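Local coordinates for uncharacterized protein (Legionella pneumophila subsp. pneumophila, PDB 5DGG), which probably acts as a ubiquitin-specific cysteine protease of the Peptidase_CA clan, this chain being the central LupA domain of a longer bacterial protein, at residues P61-G66 with Y130-F135; Y81-F86 with E113-R118. All blocks are in the same frame, centred on the assembly; numbering follows the deposited sequence.

Both contacts reach the same mixed five-stranded sheet, with centres about 20 Å apart. Interaction 1 sets the turn before strand 65-70 against the start of helix 132-146; interaction 2 pairs strand 81-86 with strand 115-120, which lies at one edge of the sheet. Along the chain, interaction 2 is nested inside the loop that interaction 1 closes. Strands 65-70 and 81-86 are sheet neighbours, and Gly-66 O lies 2.8 Å from Phe-86 N, a probable hydrogen bond connecting the contacts. His-63 lies just before strand 65-70 and Asp-87 just after strand 81-86, while the helix presents Cys-132, a grouping consistent with a cysteine-protease active site.

Interaction 1 (P61-G66 with Y130-F135); sequences PGHWRG and YSCGDF
The sulfur of Cys-132 sits squarely over the imidazole of His-63: SG is 3.6 Å from the ring centroid and only 2° off the ring normal. All five ring atoms are therefore almost equidistant from it, and SG lies over the ring face, not in the plane of ND1. Cys-132 CB packs on backbone, 3.5 Å from Trp-64 N. The indole of Trp-64 approaches Gly-133, the next helix residue, obliquely, CD1 reaching Gly-133 CA at 3.6 Å.

The other face of the imidazole is covered by Arg-65, whose NH2 stands 3.5 Å above the His-63 ring plane, towards its rim. With His-63 CG anti to the backbone N (chi1 -172°), the ring is inserted between thiol and guanidinium. Its NE2 is hydrogen-bonded to Asp-87 OD1, and the same carboxylate uses OD2 for a salt bridge to Arg-65 NE. In the chain order His, Asp, Cys, with His just before a strand and Cys at a helix start, this matches the triad of Ulp1-like cysteine proteases; the three are probably its counterparts.

Further out, His-63 is the centre of an inverse gamma turn, closed by a weak 3.0 Å bond from Trp-64 N to Gly-62 O. Trp-64 NE1 is hydrogen-bonded to Met-6 O, fixing the rotation of the indole, and the ring also packs on helix 8-14. On the helix side, Ser-131 occupies the N-cap position without a capping side-chain bond; its OG is hydrogen-bonded to OE1 of Gln-126, which probably corresponds to the oxyanion-hole glutamine of Ulp1-like proteases.

Interaction 2 (Y81-F86 with E113-R118); sequences YDLELF and ELVNIR
Leu-114 begins the pairing through its carbonyl: Tyr-81 N donates to Leu-114 O at 2.9 Å in a nearly straight bond. That same oxygen lies in the plane of the tyrosine ring, at its edge, 3.3 Å from Tyr-81 CD2.

Val-115 turns its side chain to the face that also carries Tyr-81, Leu-83 and Ile-117. Its CG1 meets Leu-83 CD2 at 3.7 Å, the two branched chains lying aslant one another, and helix 98-108 closes over this apolar patch, Leu-102 touching Val-115 and Val-101 touching Leu-83.

Asn-116 is gripped by both backbone and side chain. Its N donates to Tyr-81 O and its O accepts from Leu-83 N, while ND2 reaches Asp-82 OD1 at 3.0 Å. The amide nitrogen comes almost head-on to the carboxylate C-O bond, and the oxygen lies close to the amide plane, although the two flat groups are 81° apart.

These bonds form the alternating ladder of parallel strands, which is that of a beta-alpha-beta unit: strand 81-86, helix 98-108, strand 115-120. The two strand axes approach to 4.7 Å and their directions differ by 23°, the twist between neighbouring strands.

Ile-117 returns to the apolar face, where CG1 runs beside Leu-83 CD2 and CG2 meets Leu-85 CD1, both at 4.0 Å.

Arg-118 continues the ladder, N to Leu-83 O and O from Leu-85 N. Its CG is placed between the backbone N and the carbonyl carbon, and a bend at chi3 brings NH2 obliquely to Glu-84, the carboxylate and guanidinium planes 50° apart, giving a long salt bridge of 3.4 Å between NH2 and Glu-84 OE1. Lys-143 shares that oxygen, and Glu-84 OE2 is hydrogen-bonded to Tyr-139 and Thr-120.

Interaction 1 (P61-G66 with Y130-F135)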
loop_
_atom_site.group_PDB
_atom_site.type_symbol
_atom_site.label_atom_id
_atom_site.label_comp_id
_atom_site.label_asym_id
_atom_site.label_seq_id
_atom_site.Cartn_x
_atom_site.Cartn_y
_atom_site.Cartn_z
ATOM N N PRO A 61 0.393 2.009 -11.995
ATOM C CA PRO A 61 -0.219 0.711 -12.222
ATOM C C PRO A 61 0.858 -0.251 -12.622
ATOM O O PRO A 61 2.047 0.094 -12.591
ATOM C CB PRO A 61 -1.162 1.006 -13.382
ATOM C CG PRO A 61 -0.348 1.929 -14.215
ATOM C CD PRO A 61 0.516 2.743 -13.266
ATOM N N GLY A 62 0.482 -1.472 -12.950
ATOM C CA GLY A 62 1.488 -2.439 -13.326
ATOM C C GLY A 62 2.208 -3.073 -12.161
ATOM O O GLY A 62 1.649 -3.919 -11.529
ATOM N N HIS A 63 3.452 -2.651 -11.895
ATOM C CA HIS A 63 4.219 -3.110 -10.773
ATOM C C HIS A 63 3.729 -2.409 -9.465
ATOM O O HIS A 63 4.343 -1.454 -9.028
ATOM C CB HIS A 63 5.699 -2.792 -11.056
ATOM C CG HIS A 63 6.665 -3.382 -10.069
ATOM N ND1 HIS A 63 7.665 -4.261 -10.435
ATOM C CD2 HIS A 63 6.755 -3.257 -8.723
ATOM C CE1 HIS A 63 8.366 -4.588 -9.371
ATOM N NE2 HIS A 63 7.822 -4.008 -8.317
ATOM N N TRP A 64 2.641 -2.903 -8.876
ATOM C CA TRP A 64 2.055 -2.310 -7.677
ATOM C C TRP A 64 3.061 -2.248 -6.552
ATOM O O TRP A 64 3.856 -3.174 -6.359
ATOM C CB TRP A 64 0.822 -3.107 -7.223
ATOM C CG TRP A 64 -0.316 -2.969 -8.226
ATOM C CD1 TRP A 64 -0.698 -3.885 -9.180
ATOM C CD2 TRP A 64 -1.186 -1.868 -8.350
ATOM N NE1 TRP A 64 -1.758 -3.401 -9.907
ATOM C CE2 TRP A 64 -2.094 -2.168 -9.410
ATOM C CE3 TRP A 64 -1.308 -0.663 -7.675
ATOM C CZ2 TRP A 64 -3.085 -1.283 -9.816
ATOM C CZ3 TRP A 64 -2.325 0.194 -8.045
ATOM C CH2 TRP A 64 -3.192 -0.106 -9.136
ATOM N N ARG A 65 3.049 -1.121 -5.862
ATOM C CA ARG A 65 3.827 -0.887 -4.674
ATOM C C ARG A 65 2.950 -0.263 -3.586
ATOM O O ARG A 65 1.853 0.238 -3.840
ATOM C CB ARG A 65 5.018 0.029 -5.004
ATOM C CG ARG A 65 6.060 -0.589 -5.922
ATOM C CD ARG A 65 7.168 0.402 -6.237
ATOM N NE ARG A 65 8.113 -0.131 -7.199
ATOM C CZ ARG A 65 8.013 -0.021 -8.531
ATOM N NH1 ARG A 65 7.021 0.609 -9.124
ATOM N NH2 ARG A 65 8.941 -0.556 -9.282
ATOM N N GLY A 66 3.414 -0.328 -2.359
ATOM C CA GLY A 66 2.675 0.227 -1.243
ATOM C C GLY A 66 3.416 1.345 -0.554
ATOM O O GLY A 66 4.633 1.325 -0.441
ATOM N N TYR A 130 3.395 -10.299 -12.558
ATOM C CA TYR A 130 1.961 -10.513 -12.398
ATOM C C TYR A 130 1.455 -10.462 -10.951
ATOM O O TYR A 130 0.296 -10.200 -10.761
ATOM C CB TYR A 130 1.488 -11.816 -13.052
ATOM C CG TYR A 130 1.767 -13.067 -12.265
ATOM C CD1 TYR A 130 0.761 -13.680 -11.505
ATOM C CD2 TYR A 130 3.024 -13.673 -12.284
ATOM C CE1 TYR A 130 1.012 -14.826 -10.763
ATOM C CE2 TYR A 130 3.276 -14.811 -11.537
ATOM C CZ TYR A 130 2.263 -15.386 -10.793
ATOM O OH TYR A 130 2.495 -16.540 -10.095
ATOM N N SER A 131 2.304 -10.747 -9.957
ATOM C CA SER A 131 1.828 -10.901 -8.590
ATOM C C SER A 131 2.095 -9.654 -7.701
ATOM O O SER A 131 1.854 -9.720 -6.523
ATOM C CB SER A 131 2.423 -12.142 -7.949
ATOM O OG SER A 131 3.843 -12.088 -7.929
ATOM N N CYS A 132 2.514 -8.522 -8.275
ATOM C CA CYS A 132 2.875 -7.362 -7.462
ATOM C C CYS A 132 1.646 -6.843 -6.725
ATOM O O CYS A 132 1.759 -6.440 -5.610
ATOM C CB CYS A 132 3.501 -6.259 -8.306
ATOM S SG CYS A 132 5.172 -6.602 -8.911
ATOM N N GLY A 133 0.487 -6.874 -7.376
ATOM C CA GLY A 133 -0.791 -6.497 -6.775
ATOM C C GLY A 133 -1.132 -7.325 -5.563
ATOM O O GLY A 133 -1.574 -6.801 -4.529
ATOM N N ASP A 134 -0.959 -8.642 -5.723
ATOM C CA ASP A 134 -1.244 -9.590 -4.677
ATOM C C ASP A 134 -0.386 -9.335 -3.449
ATOM O O ASP A 134 -0.879 -9.298 -2.306
ATOM C CB ASP A 134 -0.990 -11.031 -5.192
ATOM C CG ASP A 134 -1.731 -11.327 -6.509
ATOM O OD1 ASP A 134 -1.365 -10.778 -7.597
ATOM O OD2 ASP A 134 -2.685 -12.137 -6.443
ATOM N N PHE A 135 0.907 -9.230 -3.675
ATOM C CA PHE A 135 1.829 -8.868 -2.597
ATOM C C PHE A 135 1.450 -7.550 -1.940
ATOM O O PHE A 135 1.455 -7.459 -0.712
ATOM C CB PHE A 135 3.290 -8.790 -3.096
ATOM C CG PHE A 135 4.000 -10.138 -3.184
ATOM C CD1 PHE A 135 4.721 -10.612 -2.122
ATOM C CD2 PHE A 135 3.967 -10.903 -4.348
ATOM C CE1 PHE A 135 5.359 -11.841 -2.182
ATOM C CE2 PHE A 135 4.602 -12.128 -4.433
ATOM C CZ PHE A 135 5.300 -12.598 -3.344
#

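Interaction 2 (Y81-F86 with E113-R118)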
loop_
_atom_site.group_PDB
_atom_site.type_symbol
_atom_site.label_atom_id
_atom_site.label_comp_id
_atom_site.label_asym_id
_atom_site.label_seq_id
_atom_site.Cartn_x
_atom_site.Cartn_y
_atom_site.Cartn_z
ATOM N N TYR A 81 7.319 12.404 9.872
ATOM C CA TYR A 81 6.458 11.385 9.386
ATOM C C TYR A 81 7.350 10.235 8.898
ATOM O O TYR A 81 8.329 10.499 8.188
ATOM C CB TYR A 81 5.709 11.927 8.189
ATOM C CG TYR A 81 4.844 13.176 8.456
ATOM C CD1 TYR A 81 3.497 13.052 8.735
ATOM C CD2 TYR A 81 5.372 14.445 8.387
ATOM C CE1 TYR A 81 2.692 14.162 9.003
ATOM C CE2 TYR A 81 4.563 15.574 8.635
ATOM C CZ TYR A 81 3.217 15.410 8.957
ATOM O OH TYR A 81 2.438 16.524 9.209
ATOM N N ASP A 82 7.012 8.996 9.258
ATOM C CA ASP A 82 7.663 7.808 8.739
ATOM C C ASP A 82 6.993 7.413 7.476
ATOM O O ASP A 82 5.765 7.283 7.432
ATOM C CB ASP A 82 7.586 6.633 9.751
ATOM C CG ASP A 82 8.764 6.558 10.680
ATOM O OD1 ASP A 82 9.440 7.602 10.889
ATOM O OD2 ASP A 82 9.025 5.420 11.207
ATOM N N LEU A 83 7.765 7.198 6.427
ATOM C CA LEU A 83 7.231 6.830 5.164
ATOM C C LEU A 83 7.868 5.496 4.684
ATOM O O LEU A 83 9.064 5.450 4.326
ATOM C CB LEU A 83 7.572 7.949 4.204
ATOM C CG LEU A 83 7.069 7.796 2.814
ATOM C CD1 LEU A 83 5.539 7.867 2.824
ATOM C CD2 LEU A 83 7.737 8.824 1.894
ATOM N N GLU A 84 7.116 4.425 4.740
ATOM C CA GLU A 84 7.611 3.123 4.275
ATOM C C GLU A 84 7.189 2.909 2.832
ATOM O O GLU A 84 5.999 3.038 2.501
ATOM C CB GLU A 84 7.055 1.991 5.132
ATOM C CG GLU A 84 7.383 0.622 4.581
ATOM C CD GLU A 84 6.861 -0.563 5.398
ATOM O OE1 GLU A 84 6.268 -0.342 6.486
ATOM O OE2 GLU A 84 6.993 -1.721 4.904
ATOM N N LEU A 85 8.152 2.607 1.984
ATOM C CA LEU A 85 7.931 2.332 0.582
ATOM C C LEU A 85 8.216 0.889 0.273
ATOM O O LEU A 85 9.357 0.455 0.365
ATOM C CB LEU A 85 8.826 3.253 -0.259
ATOM C CG LEU A 85 8.699 4.760 -0.000
ATOM C CD1 LEU A 85 9.650 5.616 -0.874
ATOM C CD2 LEU A 85 7.283 5.229 -0.167
ATOM N N PHE A 86 7.160 0.111 -0.010
ATOM C CA PHE A 86 7.208 -1.360 -0.144
ATOM C C PHE A 86 7.173 -1.757 -1.619
ATOM O O PHE A 86 6.292 -1.352 -2.355
ATOM C CB PHE A 86 6.018 -1.997 0.589
ATOM C CG PHE A 86 5.815 -3.451 0.310
ATOM C CD1 PHE A 86 6.572 -4.403 0.956
ATOM C CD2 PHE A 86 4.859 -3.860 -0.617
ATOM C CE1 PHE A 86 6.365 -5.751 0.711
ATOM C CE2 PHE A 86 4.640 -5.190 -0.849
ATOM C CZ PHE A 86 5.391 -6.146 -0.170
ATOM N N GLU A 113 12.357 17.617 4.809
ATOM C CA GLU A 113 13.083 17.410 6.060
ATOM C C GLU A 113 12.244 16.757 7.144
ATOM O O GLU A 113 12.796 16.269 8.138
ATOM C CB GLU A 113 13.676 18.720 6.646
ATOM C CG GLU A 113 14.791 19.326 5.821
ATOM C CD GLU A 113 14.274 20.033 4.586
ATOM O OE1 GLU A 113 15.119 20.422 3.717
ATOM O OE2 GLU A 113 13.024 20.182 4.501
ATOM N N LEU A 114 10.919 16.723 6.963
ATOM C CA LEU A 114 10.066 16.089 7.954
ATOM C C LEU A 114 9.643 14.697 7.527
ATOM O O LEU A 114 8.636 14.203 8.028
ATOM C CB LEU A 114 8.788 16.904 8.187
ATOM C CG LEU A 114 8.969 18.248 8.882
ATOM C CD1 LEU A 114 7.618 18.928 9.007
ATOM C CD2 LEU A 114 9.619 18.053 10.245
ATOM N N VAL A 115 10.385 14.067 6.623
ATOM C CA VAL A 115 9.993 12.749 6.117
ATOM C C VAL A 115 11.151 11.762 6.347
ATOM O O VAL A 115 12.322 12.044 5.979
ATOM C CB VAL A 115 9.597 12.875 4.640
ATOM C CG1 VAL A 115 9.204 11.548 4.011
ATOM C CG2 VAL A 115 8.440 13.862 4.502
ATOM N N ASN A 116 10.855 10.643 6.989
ATOM C CA ASN A 116 11.846 9.557 7.180
ATOM C C ASN A 116 11.553 8.414 6.256
ATOM O O ASN A 116 10.631 7.654 6.515
ATOM C CB ASN A 116 11.767 9.060 8.609
ATOM C CG ASN A 116 11.910 10.174 9.621
ATOM O OD1 ASN A 116 12.762 11.036 9.469
ATOM N ND2 ASN A 116 11.129 10.107 10.724
ATOM N N ILE A 117 12.266 8.300 5.145
ATOM C CA ILE A 117 12.003 7.264 4.171
ATOM C C ILE A 117 12.663 5.952 4.555
ATOM O O ILE A 117 13.835 5.939 5.003
ATOM C CB ILE A 117 12.547 7.669 2.781
ATOM C CG1 ILE A 117 11.750 8.852 2.287
ATOM C CG2 ILE A 117 12.459 6.527 1.783
ATOM C CD1 ILE A 117 12.142 9.260 0.882
ATOM N N ARG A 118 11.960 4.851 4.338
ATOM C CA ARG A 118 12.630 3.544 4.346
ATOM C C ARG A 118 12.050 2.631 3.307
ATOM O O ARG A 118 10.834 2.692 3.039
ATOM C CB ARG A 118 12.564 2.939 5.718
ATOM C CG ARG A 118 11.314 2.221 6.047
ATOM C CD ARG A 118 11.326 1.856 7.522
ATOM N NE ARG A 118 11.385 0.440 7.670
ATOM C CZ ARG A 118 10.349 -0.323 7.976
ATOM N NH1 ARG A 118 10.559 -1.606 8.102
ATOM N NH2 ARG A 118 9.141 0.188 8.209
#